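Local coordinates for protein D-galactonate dehydratase family member SEN1436 (Salmonella enterica subsp. enterica serovar Enteritidis, PDB 3TW9) that dehydrates D-gluconate to 2-dehydro-3-deoxy-D-gluconate with low, magnesium-dependent activity, too weak to suggest a significant role in D-gluconate breakdown in vivo, at residues C[90-101]-C[116-127]. Residues are numbered along the deposited sequence; the frame is centred on the assembly and turned at random.
Sequences PTRIEDIWQSGV and LSGVDMALWDIK
Helix 93-101 runs antiparallel to 116-127, at 174° and with axes 10.2 Å apart, and the turn before it brings Pro90 close to Leu123. The side chain of Ile93 is a knob in the hole formed by Asp120, Leu123, Trp124 and Lys127. With CG1 beside its own backbone N (chi1 -60°), its CD1 lies over the Trp124 face, 3.6 Å from the centroid of the five-membered ring, a CH-pi contact, while CG2 approaches Asp120 OD1. Leu123 fits its two methyls to different neighbours: CD2 meets Pro90 CB at 3.6 Å, and CD1 packs against Ile96. This antiparallel pair belongs to the helical part of the N-terminal capping domain of the mandelate racemase/muconate lactonizing enzyme family; helix 70-85 packs on Ile96 and Val119, strand 46-53 on Val119, Leu123 and Ile126, and helix 330-342 on Ile93 and Trp97. Near the other end, Leu116 CD1 touches Val101 CG2 at 3.6 Å; Leu116 CD2 rests against the backbone at Gly100 and Val101, and more distantly over one face of the Trp97 indole. In the one direct hydrogen bond between the segments, Lys127, its chain bent near the end, donates from NZ to a lone pair of Thr91 O (2.8 Å); NZ also bonds Asp137 O of the second subunit. One water bridges Pro90 O and Leu123 O; another joins Ile93 O to Asp120 OD1, which also bonds Thr331.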
loop_
_atom_site.group_PDB
_atom_site.type_symbol
_atom_site.label_atom_id
_atom_site.label_comp_id
_atom_site.label_asym_id
_atom_site.label_seq_id
_atom_site.Cartn_x
_atom_site.Cartn_y
_atom_site.Cartn_z
ATOM N N PRO C 90 0.275 -4.285 -21.666
ATOM C CA PRO C 90 1.035 -4.681 -20.462
ATOM C C PRO C 90 1.246 -3.529 -19.448
ATOM O O PRO C 90 1.720 -3.760 -18.313
ATOM C CB PRO C 90 2.382 -5.123 -21.038
ATOM C CG PRO C 90 2.541 -4.278 -22.242
ATOM C CD PRO C 90 1.165 -4.122 -22.834
ATOM N N THR C 91 0.902 -2.306 -19.834
ATOM C CA THR C 91 1.078 -1.196 -18.895
ATOM C C THR C 91 0.027 -1.235 -17.753
ATOM O O THR C 91 0.229 -0.612 -16.701
ATOM C CB THR C 91 1.117 0.177 -19.591
ATOM O OG1 THR C 91 -0.184 0.521 -20.062
ATOM C CG2 THR C 91 2.122 0.173 -20.778
ATOM N N ARG C 92 -1.068 -1.972 -17.982
ATOM C CA ARG C 92 -2.184 -2.099 -17.022
ATOM C C ARG C 92 -1.949 -3.206 -16.010
ATOM O O ARG C 92 -2.671 -4.182 -15.953
ATOM C CB ARG C 92 -3.521 -2.282 -17.762
ATOM C CG ARG C 92 -3.801 -1.146 -18.783
ATOM C CD ARG C 92 -5.207 -1.137 -19.325
ATOM N NE ARG C 92 -6.216 -0.926 -18.274
ATOM C CZ ARG C 92 -7.522 -0.937 -18.482
ATOM N NH1 ARG C 92 -7.983 -1.151 -19.711
ATOM N NH2 ARG C 92 -8.364 -0.741 -17.466
ATOM N N ILE C 93 -0.909 -3.050 -15.203
ATOM C CA ILE C 93 -0.471 -4.112 -14.305
ATOM C C ILE C 93 -1.544 -4.548 -13.334
ATOM O O ILE C 93 -1.850 -5.751 -13.232
ATOM C CB ILE C 93 0.806 -3.712 -13.536
ATOM C CG1 ILE C 93 1.951 -3.423 -14.538
ATOM C CG2 ILE C 93 1.239 -4.825 -12.604
ATOM C CD1 ILE C 93 3.352 -3.374 -13.866
ATOM N N GLU C 94 -2.130 -3.569 -12.660
ATOM C CA GLU C 94 -3.156 -3.817 -11.639
ATOM C C GLU C 94 -4.403 -4.444 -12.262
ATOM O O GLU C 94 -4.953 -5.384 -11.720
ATOM C CB GLU C 94 -3.519 -2.501 -10.956
ATOM C CG GLU C 94 -4.430 -2.688 -9.742
ATOM C CD GLU C 94 -3.736 -3.409 -8.581
ATOM O OE1 GLU C 94 -2.649 -2.955 -8.187
ATOM O OE2 GLU C 94 -4.281 -4.405 -8.061
ATOM N N ASP C 95 -4.813 -3.942 -13.424
ATOM C CA ASP C 95 -6.032 -4.462 -14.068
ATOM C C ASP C 95 -5.835 -5.905 -14.481
ATOM O O ASP C 95 -6.738 -6.733 -14.315
ATOM C CB ASP C 95 -6.448 -3.626 -15.278
ATOM C CG ASP C 95 -7.784 -4.084 -15.872
ATOM O OD1 ASP C 95 -8.832 -3.785 -15.259
ATOM O OD2 ASP C 95 -7.776 -4.739 -16.948
ATOM N N ILE C 96 -4.651 -6.203 -15.020
ATOM C CA ILE C 96 -4.269 -7.562 -15.337
ATOM C C ILE C 96 -4.210 -8.448 -14.085
ATOM O O ILE C 96 -4.664 -9.588 -14.119
ATOM C CB ILE C 96 -2.923 -7.596 -16.108
ATOM C CG1 ILE C 96 -3.180 -7.228 -17.574
ATOM C CG2 ILE C 96 -2.255 -8.960 -15.993
ATOM C CD1 ILE C 96 -1.915 -6.950 -18.409
ATOM N N TRP C 97 -3.670 -7.915 -12.993
ATOM C CA TRP C 97 -3.600 -8.696 -11.736
ATOM C C TRP C 97 -5.007 -8.995 -11.212
ATOM O O TRP C 97 -5.321 -10.154 -10.902
ATOM C CB TRP C 97 -2.761 -8.010 -10.642
ATOM C CG TRP C 97 -2.309 -8.980 -9.596
ATOM C CD1 TRP C 97 -1.178 -9.702 -9.592
ATOM C CD2 TRP C 97 -3.045 -9.371 -8.412
ATOM N NE1 TRP C 97 -1.130 -10.518 -8.489
ATOM C CE2 TRP C 97 -2.262 -10.325 -7.737
ATOM C CE3 TRP C 97 -4.270 -8.960 -7.843
ATOM C CZ2 TRP C 97 -2.664 -10.913 -6.533
ATOM C CZ3 TRP C 97 -4.673 -9.539 -6.651
ATOM C CH2 TRP C 97 -3.865 -10.501 -5.998
ATOM N N GLN C 98 -5.823 -7.951 -11.116
ATOM C CA GLN C 98 -7.178 -8.058 -10.578
ATOM C C GLN C 98 -8.062 -8.967 -11.415
ATOM O O GLN C 98 -8.809 -9.771 -10.859
ATOM C CB GLN C 98 -7.838 -6.682 -10.418
ATOM C CG GLN C 98 -7.197 -5.754 -9.346
ATOM C CD GLN C 98 -7.313 -6.299 -7.930
ATOM O OE1 GLN C 98 -8.287 -6.965 -7.583
ATOM N NE2 GLN C 98 -6.318 -6.006 -7.104
ATOM N N SER C 99 -7.970 -8.852 -12.738
ATOM C CA SER C 99 -8.736 -9.754 -13.624
ATOM C C SER C 99 -8.148 -11.163 -13.700
ATOM O O SER C 99 -8.883 -12.160 -13.759
ATOM C CB SER C 99 -8.911 -9.151 -15.026
ATOM O OG SER C 99 -7.657 -8.863 -15.652
ATOM N N GLY C 100 -6.823 -11.259 -13.735
ATOM C CA GLY C 100 -6.170 -12.542 -13.820
ATOM C C GLY C 100 -6.373 -13.372 -12.575
ATOM O O GLY C 100 -6.544 -14.564 -12.677
ATOM N N VAL C 101 -6.396 -12.740 -11.399
ATOM C CA VAL C 101 -6.511 -13.500 -10.141
ATOM C C VAL C 101 -7.832 -14.262 -10.021
ATOM O O VAL C 101 -7.876 -15.361 -9.445
ATOM C CB VAL C 101 -6.197 -12.612 -8.860
ATOM C CG1 VAL C 101 -7.299 -11.656 -8.532
ATOM C CG2 VAL C 101 -5.887 -13.494 -7.679
ATOM N N LEU C 116 0.402 -16.257 -11.455
ATOM C CA LEU C 116 0.163 -14.811 -11.500
ATOM C C LEU C 116 1.441 -13.983 -11.323
ATOM O O LEU C 116 1.632 -12.949 -12.000
ATOM C CB LEU C 116 -0.803 -14.401 -10.387
ATOM C CG LEU C 116 -2.274 -14.615 -10.606
ATOM C CD1 LEU C 116 -2.871 -14.798 -9.241
ATOM C CD2 LEU C 116 -2.860 -13.405 -11.327
ATOM N N SER C 117 2.292 -14.439 -10.406
ATOM C CA SER C 117 3.557 -13.762 -10.092
ATOM C C SER C 117 4.496 -13.727 -11.289
ATOM O O SER C 117 5.136 -12.717 -11.528
ATOM C CB SER C 117 4.260 -14.480 -8.980
ATOM O OG SER C 117 5.534 -13.890 -8.772
ATOM N N GLY C 118 4.580 -14.827 -12.036
ATOM C CA GLY C 118 5.439 -14.821 -13.229
ATOM C C GLY C 118 5.070 -13.674 -14.148
ATOM O O GLY C 118 5.932 -12.912 -14.606
ATOM N N VAL C 119 3.780 -13.530 -14.390
ATOM C CA VAL C 119 3.236 -12.474 -15.191
ATOM C C VAL C 119 3.416 -11.093 -14.555
ATOM O O VAL C 119 3.915 -10.181 -15.199
ATOM C CB VAL C 119 1.724 -12.763 -15.455
ATOM C CG1 VAL C 119 1.035 -11.584 -16.100
ATOM C CG2 VAL C 119 1.552 -14.050 -16.284
ATOM N N ASP C 120 3.019 -10.947 -13.282
ATOM C CA ASP C 120 3.058 -9.656 -12.608
ATOM C C ASP C 120 4.470 -9.068 -12.574
ATOM O O ASP C 120 4.677 -7.885 -12.905
ATOM C CB ASP C 120 2.500 -9.793 -11.184
ATOM C CG ASP C 120 2.436 -8.477 -10.461
ATOM O OD1 ASP C 120 1.542 -7.679 -10.774
ATOM O OD2 ASP C 120 3.321 -8.241 -9.605
ATOM N N MET C 121 5.425 -9.891 -12.168
ATOM C CA MET C 121 6.828 -9.466 -12.087
ATOM C C MET C 121 7.352 -9.073 -13.480
ATOM O O MET C 121 8.018 -8.044 -13.619
ATOM C CB MET C 121 7.714 -10.558 -11.496
ATOM C CG MET C 121 7.519 -10.867 -10.039
ATOM S SD MET C 121 8.927 -11.812 -9.504
ATOM C CE MET C 121 8.370 -12.289 -7.874
ATOM N N ALA C 122 7.033 -9.877 -14.501
ATOM C CA ALA C 122 7.444 -9.558 -15.890
ATOM C C ALA C 122 6.892 -8.224 -16.329
ATOM O O ALA C 122 7.584 -7.447 -16.950
ATOM C CB ALA C 122 7.000 -10.646 -16.848
ATOM N N LEU C 123 5.639 -7.937 -15.973
ATOM C CA LEU C 123 5.035 -6.648 -16.332
ATOM C C LEU C 123 5.710 -5.466 -15.633
ATOM O O LEU C 123 5.901 -4.414 -16.250
ATOM C CB LEU C 123 3.528 -6.627 -16.033
ATOM C CG LEU C 123 2.697 -7.645 -16.820
ATOM C CD1 LEU C 123 1.235 -7.583 -16.411
ATOM C CD2 LEU C 123 2.803 -7.437 -18.332
ATOM N N TRP C 124 6.084 -5.650 -14.365
ATOM C CA TRP C 124 6.836 -4.613 -13.632
ATOM C C TRP C 124 8.194 -4.367 -14.300
ATOM O O TRP C 124 8.608 -3.224 -14.441
ATOM C CB TRP C 124 7.003 -4.977 -12.148
ATOM C CG TRP C 124 5.797 -4.585 -11.329
ATOM C CD1 TRP C 124 4.843 -5.426 -10.816
ATOM C CD2 TRP C 124 5.398 -3.249 -10.968
ATOM N NE1 TRP C 124 3.890 -4.698 -10.137
ATOM C CE2 TRP C 124 4.201 -3.357 -10.229
ATOM C CE3 TRP C 124 5.943 -1.971 -11.197
ATOM C CZ2 TRP C 124 3.523 -2.224 -9.718
ATOM C CZ3 TRP C 124 5.273 -0.842 -10.686
ATOM C CH2 TRP C 124 4.078 -0.985 -9.950
ATOM N N ASP C 125 8.854 -5.459 -14.698
ATOM C CA ASP C 125 10.100 -5.418 -15.481
ATOM C C ASP C 125 9.893 -4.572 -16.753
ATOM O O ASP C 125 10.639 -3.625 -16.989
ATOM C CB ASP C 125 10.518 -6.865 -15.831
ATOM C CG ASP C 125 11.980 -6.998 -16.284
ATOM O OD1 ASP C 125 12.823 -6.166 -15.910
ATOM O OD2 ASP C 125 12.269 -7.993 -16.982
ATOM N N ILE C 126 8.855 -4.902 -17.531
ATOM C CA ILE C 126 8.484 -4.152 -18.716
ATOM C C ILE C 126 8.268 -2.676 -18.408
ATOM O O ILE C 126 8.825 -1.822 -19.092
ATOM C CB ILE C 126 7.281 -4.790 -19.466
ATOM C CG1 ILE C 126 7.729 -6.045 -20.215
ATOM C CG2 ILE C 126 6.633 -3.818 -20.458
ATOM C CD1 ILE C 126 6.577 -7.048 -20.402
ATOM N N LYS C 127 7.512 -2.369 -17.348
ATOM C CA LYS C 127 7.266 -0.970 -16.966
ATOM C C LYS C 127 8.569 -0.210 -16.625
ATOM O O LYS C 127 8.734 0.945 -17.024
ATOM C CB LYS C 127 6.263 -0.892 -15.794
ATOM C CG LYS C 127 5.693 0.535 -15.534
ATOM C CD LYS C 127 4.516 0.506 -14.550
ATOM C CE LYS C 127 3.214 -0.030 -15.193
ATOM N NZ LYS C 127 2.439 0.984 -15.957
HETATM O O HOH W 1 4.053 -2.737 -17.645
HETATM O O HOH W 2 -0.108 -8.174 -12.922
#